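PDB 1WZO: HpcE from Thermus thermophilus, which probably catalyses the isomerisation of 5-carboxymethyl-2-hydroxymuconate in homoprotocatechuate breakdown, as an enzyme of the fumarylacetoacetate hydrolase family. Local coordinates for residues Y96-A101 and L230-L235; L169-Y174 and G183-M188; S77-K82 and F151-P156. All coordinates share one frame; numbering follows the deposited sequence. Where two conformers were deposited one is given.

Interaction 1: Y96-A101 and L230-L235; sequences YEVELA and LEIEGL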
loop_
_atom_site.group_PDB
_atom_site.type_symbol
_atom_site.label_atom_id
_atom_site.label_comp_id
_atom_site.label_asym_id
_atom_site.label_seq_id
_atom_site.Cartn_x
_atom_site.Cartn_y
_atom_site.Cartn_z
ATOM N N TYR B 96 -12.341 -17.907 23.001
ATOM C CA TYR B 96 -12.521 -16.580 22.431
ATOM C C TYR B 96 -11.970 -15.660 23.516
ATOM O O TYR B 96 -11.770 -16.090 24.654
ATOM C CB TYR B 96 -14.012 -16.270 22.188
ATOM C CG TYR B 96 -14.826 -16.066 23.461
ATOM C CD1 TYR B 96 -14.628 -14.944 24.271
ATOM C CD2 TYR B 96 -15.738 -17.035 23.894
ATOM C CE1 TYR B 96 -15.304 -14.794 25.486
ATOM C CE2 TYR B 96 -16.422 -16.893 25.110
ATOM C CZ TYR B 96 -16.195 -15.774 25.899
ATOM O OH TYR B 96 -16.827 -15.646 27.116
ATOM N N GLU B 97 -11.708 -14.407 23.168
ATOM C CA GLU B 97 -11.230 -13.426 24.138
ATOM C C GLU B 97 -11.790 -12.071 23.724
ATOM O O GLU B 97 -11.344 -11.487 22.737
ATOM C CB GLU B 97 -9.690 -13.376 24.189
ATOM C CG GLU B 97 -9.058 -14.587 24.881
ATOM C CD GLU B 97 -7.583 -14.399 25.227
ATOM O OE1 GLU B 97 -6.992 -15.322 25.831
ATOM O OE2 GLU B 97 -7.010 -13.340 24.905
ATOM N N VAL B 98 -12.784 -11.575 24.461
ATOM C CA VAL B 98 -13.369 -10.281 24.124
ATOM C C VAL B 98 -12.473 -9.159 24.642
ATOM O O VAL B 98 -12.186 -9.071 25.836
ATOM C CB VAL B 98 -14.824 -10.138 24.688
ATOM C CG1 VAL B 98 -14.839 -10.331 26.194
ATOM C CG2 VAL B 98 -15.398 -8.785 24.298
ATOM N N GLU B 99 -12.012 -8.306 23.733
ATOM C CA GLU B 99 -11.123 -7.225 24.131
ATOM C C GLU B 99 -11.405 -5.909 23.441
ATOM O O GLU B 99 -11.837 -5.869 22.286
ATOM C CB GLU B 99 -9.658 -7.612 23.851
ATOM C CG GLU B 99 -9.313 -9.051 24.204
ATOM C CD GLU B 99 -7.814 -9.330 24.183
ATOM O OE1 GLU B 99 -7.041 -8.460 23.733
ATOM O OE2 GLU B 99 -7.411 -10.426 24.619
ATOM N N LEU B 100 -11.163 -4.824 24.166
ATOM C CA LEU B 100 -11.323 -3.493 23.611
ATOM C C LEU B 100 -10.088 -3.286 22.737
ATOM O O LEU B 100 -8.962 -3.494 23.196
ATOM C CB LEU B 100 -11.330 -2.438 24.721
ATOM C CG LEU B 100 -11.312 -0.972 24.271
ATOM C CD1 LEU B 100 -12.603 -0.634 23.530
ATOM C CD2 LEU B 100 -11.137 -0.068 25.490
ATOM N N ALA B 101 -10.306 -2.897 21.486
ATOM C CA ALA B 101 -9.217 -2.646 20.547
ATOM C C ALA B 101 -9.081 -1.141 20.346
ATOM O O ALA B 101 -10.066 -0.450 20.079
ATOM C CB ALA B 101 -9.503 -3.335 19.214
ATOM N N LEU B 230 -19.577 -10.946 20.332
ATOM C CA LEU B 230 -18.922 -10.129 21.335
ATOM C C LEU B 230 -19.470 -8.713 21.282
ATOM O O LEU B 230 -19.690 -8.157 20.206
ATOM C CB LEU B 230 -17.405 -10.122 21.101
ATOM C CG LEU B 230 -16.618 -11.311 21.664
ATOM C CD1 LEU B 230 -17.257 -12.626 21.242
ATOM C CD2 LEU B 230 -15.172 -11.226 21.181
ATOM N N GLU B 231 -19.687 -8.134 22.456
ATOM C CA GLU B 231 -20.218 -6.783 22.547
ATOM C C GLU B 231 -19.457 -5.950 23.563
ATOM O O GLU B 231 -19.023 -6.452 24.597
ATOM C CB GLU B 231 -21.704 -6.826 22.930
ATOM C CG GLU B 231 -22.620 -7.369 21.843
ATOM C CD GLU B 231 -24.073 -7.489 22.299
ATOM O OE1 GLU B 231 -24.554 -6.580 23.008
ATOM O OE2 GLU B 231 -24.732 -8.486 21.942
ATOM N N ILE B 232 -19.269 -4.678 23.237
ATOM C CA ILE B 232 -18.601 -3.749 24.128
ATOM C C ILE B 232 -19.438 -2.481 24.116
ATOM O O ILE B 232 -19.880 -2.026 23.060
ATOM C CB ILE B 232 -17.168 -3.407 23.673
ATOM C CG1 ILE B 232 -16.299 -4.671 23.674
ATOM C CG2 ILE B 232 -16.567 -2.371 24.611
ATOM C CD1 ILE B 232 -14.817 -4.402 23.392
ATOM N N GLU B 233 -19.655 -1.927 25.302
ATOM C CA GLU B 233 -20.454 -0.723 25.473
ATOM C C GLU B 233 -20.211 0.333 24.396
ATOM O O GLU B 233 -19.107 0.871 24.281
ATOM C CB GLU B 233 -20.174 -0.127 26.855
ATOM C CG GLU B 233 -21.208 0.900 27.316
ATOM C CD GLU B 233 -20.926 1.413 28.715
ATOM O OE1 GLU B 233 -20.132 0.771 29.438
ATOM O OE2 GLU B 233 -21.509 2.453 29.096
ATOM N N GLY B 234 -21.246 0.613 23.606
ATOM C CA GLY B 234 -21.155 1.617 22.561
ATOM C C GLY B 234 -20.451 1.251 21.263
ATOM O O GLY B 234 -20.420 2.059 20.335
ATOM N N LEU B 235 -19.901 0.046 21.169
ATOM C CA LEU B 235 -19.178 -0.348 19.957
ATOM C C LEU B 235 -19.908 -1.356 19.068
ATOM O O LEU B 235 -19.351 -1.834 18.074
ATOM C CB LEU B 235 -17.798 -0.901 20.338
ATOM C CG LEU B 235 -16.962 -0.035 21.294
ATOM C CD1 LEU B 235 -15.599 -0.686 21.519
ATOM C CD2 LEU B 235 -16.790 1.365 20.727
#
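V98 packs on L230, and L100 lies against I232 and L235, where two short strands, 98-101 and 230-232, pass with axes 7.6 Å apart at closest, crossing at -45°. The two belong to different sheets of the β-sandwich roll characteristic of fumarylacetoacetate hydrolase relatives: strand 94-104 pairs with 120-131 and 210-212, strand 227-232 with 170-175 and 237-244. The layers therefore meet through apolar side chains, while E99 bonds through its backbone to A126 of the neighbouring strand and L100 to T213 just beyond strand 210-212. V98 and L230 run past one another head to tail. L230 CG stands beside its own backbone N (chi1 -83°), which brings CD2 to 3.6 Å from V98 CA and CG to 3.7 Å from V98 CB. With an alanine here, a gap would probably open beside V98, since CG and the CD2 methyl that pack on it are lost. The CD1 methyl of I232 reaches the other strand's backbone, 3.5 Å from E99 O and 3.6 Å from L100 CA. On the far side of strand 98-101, E97 OE2 and E99 OE2 approach to 3.0 Å near D128, an acidic cluster consistent with the metal site of family relatives. The chain after I232 folds back in a type II turn closed by L235 N to I232 O, and the L235 side chain lies roughly perpendicular to that of L100, their CD1 methyls 3.6 Å apart.

Interaction 2: L169-Y174 and G183-M188; sequences LWLRAY and GHTSRM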
loop_
_atom_site.group_PDB
_atom_site.type_symbol
_atom_site.label_atom_id
_atom_site.label_comp_id
_atom_site.label_asym_id
_atom_site.label_seq_id
_atom_site.Cartn_x
_atom_site.Cartn_y
_atom_site.Cartn_z
ATOM N N LEU B 169 -16.022 0.944 30.267
ATOM C CA LEU B 169 -16.894 0.269 29.305
ATOM C C LEU B 169 -17.135 -1.179 29.722
ATOM O O LEU B 169 -16.213 -1.851 30.185
ATOM C CB LEU B 169 -16.254 0.276 27.907
ATOM C CG LEU B 169 -15.858 1.600 27.251
ATOM C CD1 LEU B 169 -15.082 1.321 25.964
ATOM C CD2 LEU B 169 -17.096 2.423 26.949
ATOM N N TRP B 170 -18.365 -1.666 29.575
ATOM C CA TRP B 170 -18.627 -3.055 29.922
ATOM C C TRP B 170 -18.286 -3.951 28.735
ATOM O O TRP B 170 -18.331 -3.512 27.582
ATOM C CB TRP B 170 -20.088 -3.287 30.351
ATOM C CG TRP B 170 -21.168 -2.784 29.418
ATOM C CD1 TRP B 170 -21.986 -1.711 29.628
ATOM C CD2 TRP B 170 -21.597 -3.376 28.178
ATOM N NE1 TRP B 170 -22.898 -1.599 28.604
ATOM C CE2 TRP B 170 -22.682 -2.606 27.702
ATOM C CE3 TRP B 170 -21.171 -4.480 27.426
ATOM C CZ2 TRP B 170 -23.348 -2.904 26.507
ATOM C CZ3 TRP B 170 -21.835 -4.777 26.237
ATOM C CH2 TRP B 170 -22.911 -3.990 25.791
ATOM N N LEU B 171 -17.924 -5.195 29.038
ATOM C CA LEU B 171 -17.566 -6.187 28.029
ATOM C C LEU B 171 -18.493 -7.386 28.167
ATOM O O LEU B 171 -18.753 -7.850 29.276
ATOM C CB LEU B 171 -16.127 -6.670 28.237
ATOM C CG LEU B 171 -15.020 -5.621 28.310
ATOM C CD1 LEU B 171 -13.748 -6.265 28.832
ATOM C CD2 LEU B 171 -14.800 -5.009 26.940
ATOM N N ARG B 172 -18.981 -7.893 27.044
ATOM C CA ARG B 172 -19.851 -9.057 27.065
ATOM C C ARG B 172 -19.573 -9.985 25.896
ATOM O O ARG B 172 -19.210 -9.542 24.805
ATOM C CB ARG B 172 -21.317 -8.624 27.034
ATOM C CG ARG B 172 -21.759 -7.956 28.315
ATOM C CD ARG B 172 -23.121 -7.309 28.172
ATOM N NE ARG B 172 -23.451 -6.540 29.370
ATOM C CZ ARG B 172 -24.407 -5.620 29.427
ATOM N NH1 ARG B 172 -25.134 -5.351 28.350
ATOM N NH2 ARG B 172 -24.625 -4.961 30.558
ATOM N N ALA B 173 -19.745 -11.279 26.138
ATOM C CA ALA B 173 -19.540 -12.282 25.105
ATOM C C ALA B 173 -20.650 -13.316 25.183
ATOM O O ALA B 173 -20.992 -13.800 26.266
ATOM C CB ALA B 173 -18.187 -12.958 25.281
ATOM N N TYR B 174 -21.213 -13.641 24.027
ATOM C CA TYR B 174 -22.274 -14.629 23.939
ATOM C C TYR B 174 -21.844 -15.746 22.998
ATOM O O TYR B 174 -21.170 -15.497 21.995
ATOM C CB TYR B 174 -23.552 -14.008 23.372
ATOM C CG TYR B 174 -24.088 -12.808 24.119
ATOM C CD1 TYR B 174 -23.461 -11.566 24.032
ATOM C CD2 TYR B 174 -25.256 -12.906 24.878
ATOM C CE1 TYR B 174 -23.989 -10.444 24.680
ATOM C CE2 TYR B 174 -25.791 -11.793 25.530
ATOM C CZ TYR B 174 -25.154 -10.567 25.425
ATOM O OH TYR B 174 -25.693 -9.466 26.053
ATOM N N GLY B 183 -17.576 -8.427 31.677
ATOM C CA GLY B 183 -16.392 -7.815 32.245
ATOM C C GLY B 183 -16.482 -6.312 32.125
ATOM O O GLY B 183 -17.452 -5.787 31.581
ATOM N N HIS B 184 -15.472 -5.612 32.623
ATOM C CA HIS B 184 -15.470 -4.160 32.554
ATOM C C HIS B 184 -14.044 -3.641 32.395
ATOM O O HIS B 184 -13.134 -4.078 33.099
ATOM C CB HIS B 184 -16.128 -3.584 33.812
ATOM C CG HIS B 184 -16.601 -2.175 33.648
ATOM N ND1 HIS B 184 -15.799 -1.085 33.908
ATOM C CD2 HIS B 184 -17.772 -1.679 33.186
ATOM C CE1 HIS B 184 -16.456 0.023 33.611
ATOM N NE2 HIS B 184 -17.655 -0.310 33.170
ATOM N N THR B 185 -13.856 -2.700 31.478
ATOM C CA THR B 185 -12.526 -2.164 31.208
ATOM C C THR B 185 -11.876 -1.396 32.348
ATOM O O THR B 185 -10.694 -1.056 32.272
ATOM C CB THR B 185 -12.521 -1.275 29.943
ATOM O OG1 THR B 185 -13.320 -0.107 30.157
ATOM C CG2 THR B 185 -13.075 -2.054 28.752
ATOM N N SER B 186 -12.630 -1.125 33.408
ATOM C CA SER B 186 -12.073 -0.402 34.542
ATOM C C SER B 186 -11.141 -1.313 35.327
ATOM O O SER B 186 -10.356 -0.849 36.152
ATOM C CB SER B 186 -13.193 0.102 35.462
ATOM O OG SER B 186 -14.007 -0.971 35.891
ATOM N N ARG B 187 -11.226 -2.610 35.057
ATOM C CA ARG B 187 -10.401 -3.596 35.747
ATOM C C ARG B 187 -9.066 -3.868 35.048
ATOM O O ARG B 187 -8.324 -4.770 35.436
ATOM C CB ARG B 187 -11.195 -4.890 35.915
ATOM C CG ARG B 187 -12.470 -4.683 36.725
ATOM C CD ARG B 187 -13.449 -5.826 36.559
ATOM N NE ARG B 187 -14.734 -5.508 37.178
ATOM C CZ ARG B 187 -15.843 -6.224 37.020
ATOM N NH1 ARG B 187 -15.835 -7.311 36.259
ATOM N NH2 ARG B 187 -16.962 -5.849 37.625
ATOM N N MET B 188 -8.767 -3.083 34.020
ATOM C CA MET B 188 -7.499 -3.214 33.299
ATOM C C MET B 188 -6.360 -2.935 34.275
ATOM O O MET B 188 -6.415 -1.961 35.025
ATOM C CB MET B 188 -7.423 -2.188 32.169
ATOM C CG MET B 188 -7.659 -2.735 30.790
ATOM S SD MET B 188 -7.299 -1.471 29.565
ATOM C CE MET B 188 -8.780 -1.542 28.577
#
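L169 is gripped by T185 through both of its backbone polar atoms. T185 N donates to L169 O at 2.8 Å, an almost straight bond (172°) arriving nearly in line with the carbonyl. L169 N in turn donates to T185 OG1 at 2.9 Å, with more bend at the hydrogen (143°). That hydroxyl stands between its own backbone N and carbonyl carbon (chi1 65°), a rotation that turns it to L169 N; it is also hydrogen-bonded to P166 O, so OG1 ties the start of the strand to the loop before it. Further along, L171 and G183 form a reciprocal antiparallel pair: L171 N to G183 O and G183 N to L171 O are each 2.7 Å, the first donor lying well above the carbonyl plane. Between these two sets, W170 and H184 make a non-hydrogen-bonded pair, and W170 N turns the other way, to E233 OE1. The H184 imidazole lies flat over L169 O, which sits 3.4 Å above the ring centre. S186 holds that ring from its own segment, with OG 2.7 Å from H184 ND1 and its backbone N adding a longer bond to the same nitrogen. On the side of L171 and G183, L171 CD2 meets T185 CG2 at 3.9 Å, and G183 brings no side chain against the leucine. Altogether this is the open end of a β-hairpin, strands 170-175 and 178-184, whose second strand winds directly into a 3-10 turn at 185-187.

Interaction 3: S77-K82 and F151-P156; sequences SLLPHK and FLPLGP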
loop_
_atom_site.group_PDB
_atom_site.type_symbol
_atom_site.label_atom_id
_atom_site.label_comp_id
_atom_site.label_asym_id
_atom_site.label_seq_id
_atom_site.Cartn_x
_atom_site.Cartn_y
_atom_site.Cartn_z
ATOM N N SER B 77 -4.407 -12.909 10.603
ATOM C CA SER B 77 -5.381 -13.446 11.549
ATOM C C SER B 77 -6.673 -12.625 11.447
ATOM O O SER B 77 -7.740 -13.080 11.848
ATOM C CB SER B 77 -4.865 -13.388 12.998
ATOM O OG SER B 77 -4.516 -12.075 13.391
ATOM N N LEU B 78 -6.572 -11.414 10.904
ATOM C CA LEU B 78 -7.740 -10.535 10.791
ATOM C C LEU B 78 -8.927 -11.143 10.057
ATOM O O LEU B 78 -8.783 -11.783 9.008
ATOM C CB LEU B 78 -7.345 -9.210 10.132
ATOM C CG LEU B 78 -6.465 -8.287 10.983
ATOM C CD1 LEU B 78 -5.808 -7.236 10.095
ATOM C CD2 LEU B 78 -7.314 -7.627 12.075
ATOM N N LEU B 79 -10.112 -10.931 10.622
ATOM C CA LEU B 79 -11.343 -11.448 10.050
ATOM C C LEU B 79 -12.455 -10.430 10.283
ATOM O O LEU B 79 -12.567 -9.867 11.366
ATOM C CB LEU B 79 -11.712 -12.771 10.724
ATOM C CG LEU B 79 -12.895 -13.540 10.127
ATOM C CD1 LEU B 79 -12.494 -14.161 8.785
ATOM C CD2 LEU B 79 -13.330 -14.634 11.112
ATOM N N PRO B 80 -13.296 -10.186 9.269
ATOM C CA PRO B 80 -14.376 -9.216 9.450
ATOM C C PRO B 80 -15.589 -9.778 10.178
ATOM O O PRO B 80 -15.731 -10.994 10.352
ATOM C CB PRO B 80 -14.721 -8.828 8.018
ATOM C CG PRO B 80 -14.574 -10.140 7.310
ATOM C CD PRO B 80 -13.261 -10.674 7.878
ATOM N N HIS B 81 -16.458 -8.866 10.593
ATOM C CA HIS B 81 -17.708 -9.206 11.252
ATOM C C HIS B 81 -18.415 -10.163 10.292
ATOM O O HIS B 81 -18.417 -9.935 9.081
ATOM C CB HIS B 81 -18.519 -7.915 11.443
ATOM C CG HIS B 81 -19.910 -8.122 11.958
ATOM N ND1 HIS B 81 -20.186 -8.844 13.100
ATOM C CD2 HIS B 81 -21.102 -7.658 11.509
ATOM C CE1 HIS B 81 -21.488 -8.816 13.332
ATOM N NE2 HIS B 81 -22.067 -8.102 12.381
ATOM N N LYS B 82 -18.980 -11.240 10.830
ATOM C CA LYS B 82 -19.690 -12.250 10.041
ATOM C C LYS B 82 -18.769 -13.269 9.357
ATOM O O LYS B 82 -19.242 -14.266 8.810
ATOM C CB LYS B 82 -20.586 -11.589 8.986
ATOM C CG LYS B 82 -21.686 -10.698 9.556
ATOM C CD LYS B 82 -22.640 -11.488 10.434
ATOM C CE LYS B 82 -23.812 -10.624 10.886
ATOM N NZ LYS B 82 -24.737 -11.370 11.787
ATOM N N PHE B 151 -7.902 -15.932 13.349
ATOM C CA PHE B 151 -7.987 -15.831 14.799
ATOM C C PHE B 151 -8.120 -14.424 15.374
ATOM O O PHE B 151 -7.926 -14.223 16.575
ATOM C CB PHE B 151 -6.816 -16.561 15.473
ATOM C CG PHE B 151 -7.137 -17.983 15.864
ATOM C CD1 PHE B 151 -6.551 -18.559 16.988
ATOM C CD2 PHE B 151 -8.051 -18.734 15.124
ATOM C CE1 PHE B 151 -6.874 -19.868 17.380
ATOM C CE2 PHE B 151 -8.382 -20.041 15.502
ATOM C CZ PHE B 151 -7.793 -20.607 16.633
ATOM N N LEU B 152 -8.446 -13.449 14.531
ATOM C CA LEU B 152 -8.648 -12.097 15.038
ATOM C C LEU B 152 -9.831 -11.361 14.422
ATOM O O LEU B 152 -9.663 -10.438 13.623
ATOM C CB LEU B 152 -7.384 -11.229 14.908
ATOM C CG LEU B 152 -7.525 -9.844 15.568
ATOM C CD1 LEU B 152 -7.980 -10.015 17.023
ATOM C CD2 LEU B 152 -6.187 -9.079 15.519
ATOM N N PRO B 153 -11.055 -11.803 14.743
ATOM C CA PRO B 153 -12.206 -11.090 14.185
ATOM C C PRO B 153 -12.040 -9.651 14.687
ATOM O O PRO B 153 -11.566 -9.440 15.802
ATOM C CB PRO B 153 -13.388 -11.802 14.834
ATOM C CG PRO B 153 -12.907 -13.240 14.870
ATOM C CD PRO B 153 -11.455 -13.103 15.314
ATOM N N LEU B 154 -12.396 -8.667 13.873
ATOM C CA LEU B 154 -12.234 -7.279 14.287
ATOM C C LEU B 154 -13.313 -6.403 13.675
ATOM O O LEU B 154 -13.524 -6.420 12.462
ATOM C CB LEU B 154 -10.851 -6.755 13.869
ATOM C CG LEU B 154 -10.435 -5.370 14.378
ATOM C CD1 LEU B 154 -10.040 -5.477 15.838
ATOM C CD2 LEU B 154 -9.260 -4.829 13.567
ATOM N N GLY B 155 -13.995 -5.637 14.524
ATOM C CA GLY B 155 -15.041 -4.754 14.039
ATOM C C GLY B 155 -16.285 -4.819 14.908
ATOM O O GLY B 155 -16.198 -5.129 16.095
ATOM N N PRO B 156 -17.468 -4.553 14.331
ATOM C CA PRO B 156 -17.624 -4.204 12.916
ATOM C C PRO B 156 -17.351 -2.740 12.590
ATOM O O PRO B 156 -17.262 -2.367 11.420
ATOM C CB PRO B 156 -19.073 -4.602 12.624
ATOM C CG PRO B 156 -19.758 -4.353 13.935
ATOM C CD PRO B 156 -18.768 -4.910 14.933
HETATM O O HOH W 1 -15.502 -6.221 10.690
#
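L152 is held between S77 and L79 by its two backbone polar atoms: its N donates to S77 O at 2.8 Å, and its O receives L79 N at 3.1 Å. Both donors stand well above the planes of the carbonyls they reach. S77 brings its CB to within 3.8 Å of L152 CB; in the conformer given its hydroxyl is hydrogen-bonded to P74 O. L79 straddles P153, which has no N-H to offer. The leucine N donates to L152 O on one side of the proline and its O accepts L154 N at 2.8 Å on the other, a donor lying almost on the carbonyl axis (171°). These bonds make the parallel pairing of strand 78-79 with strand 152-159, within the β-sandwich roll of the fumarylacetoacetate hydrolase family. Side chains alternate to the two faces. L79, with CG anti to its backbone N (chi1 -173°), sets CD2 obliquely against P153 CG at 4.0 Å, on the face also reached by V85 and N240; G10 of a second subunit packs on L79 as well. On the face of L78 and L152, L78 runs alongside both L152 and L154, with its CD2 3.7 Å from L154 CD2. Past the strand, the P156 ring, entered through a cis peptide, leans over one face of the H81 imidazole, which is hydrogen-bonded to E239 N and a glycerol, probably from the crystallisation liquor. Beyond the L79–L154 bond the backbones part, and one water accepts from H81 N at 2.8 Å and donates to L154 O.

How the interactions relate
Interactions 1 and 3 lie near the centre of the chain, interaction 2 nearer its periphery, though all three contacts are largely buried. Interactions 1 and 2 meet in one sheet through strands 227-232 and 170-175, joined by a probable hydrogen bond from E231 N to R172 O, and the Y96 ring packs on A173. Strand 94-104 of interaction 1 and strand 152-159 of interaction 3 both pair with strand 120-131, and A101 CB touches L154 CD1; interactions 2 and 3 stay about 10 Å apart at their nearest atoms. Pairing within a sheet gives backbone bonds, antiparallel in interaction 2 and parallel in interaction 3; packing between layers leaves interaction 1 mainly to apolar side chains, with no backbone bond between its segments.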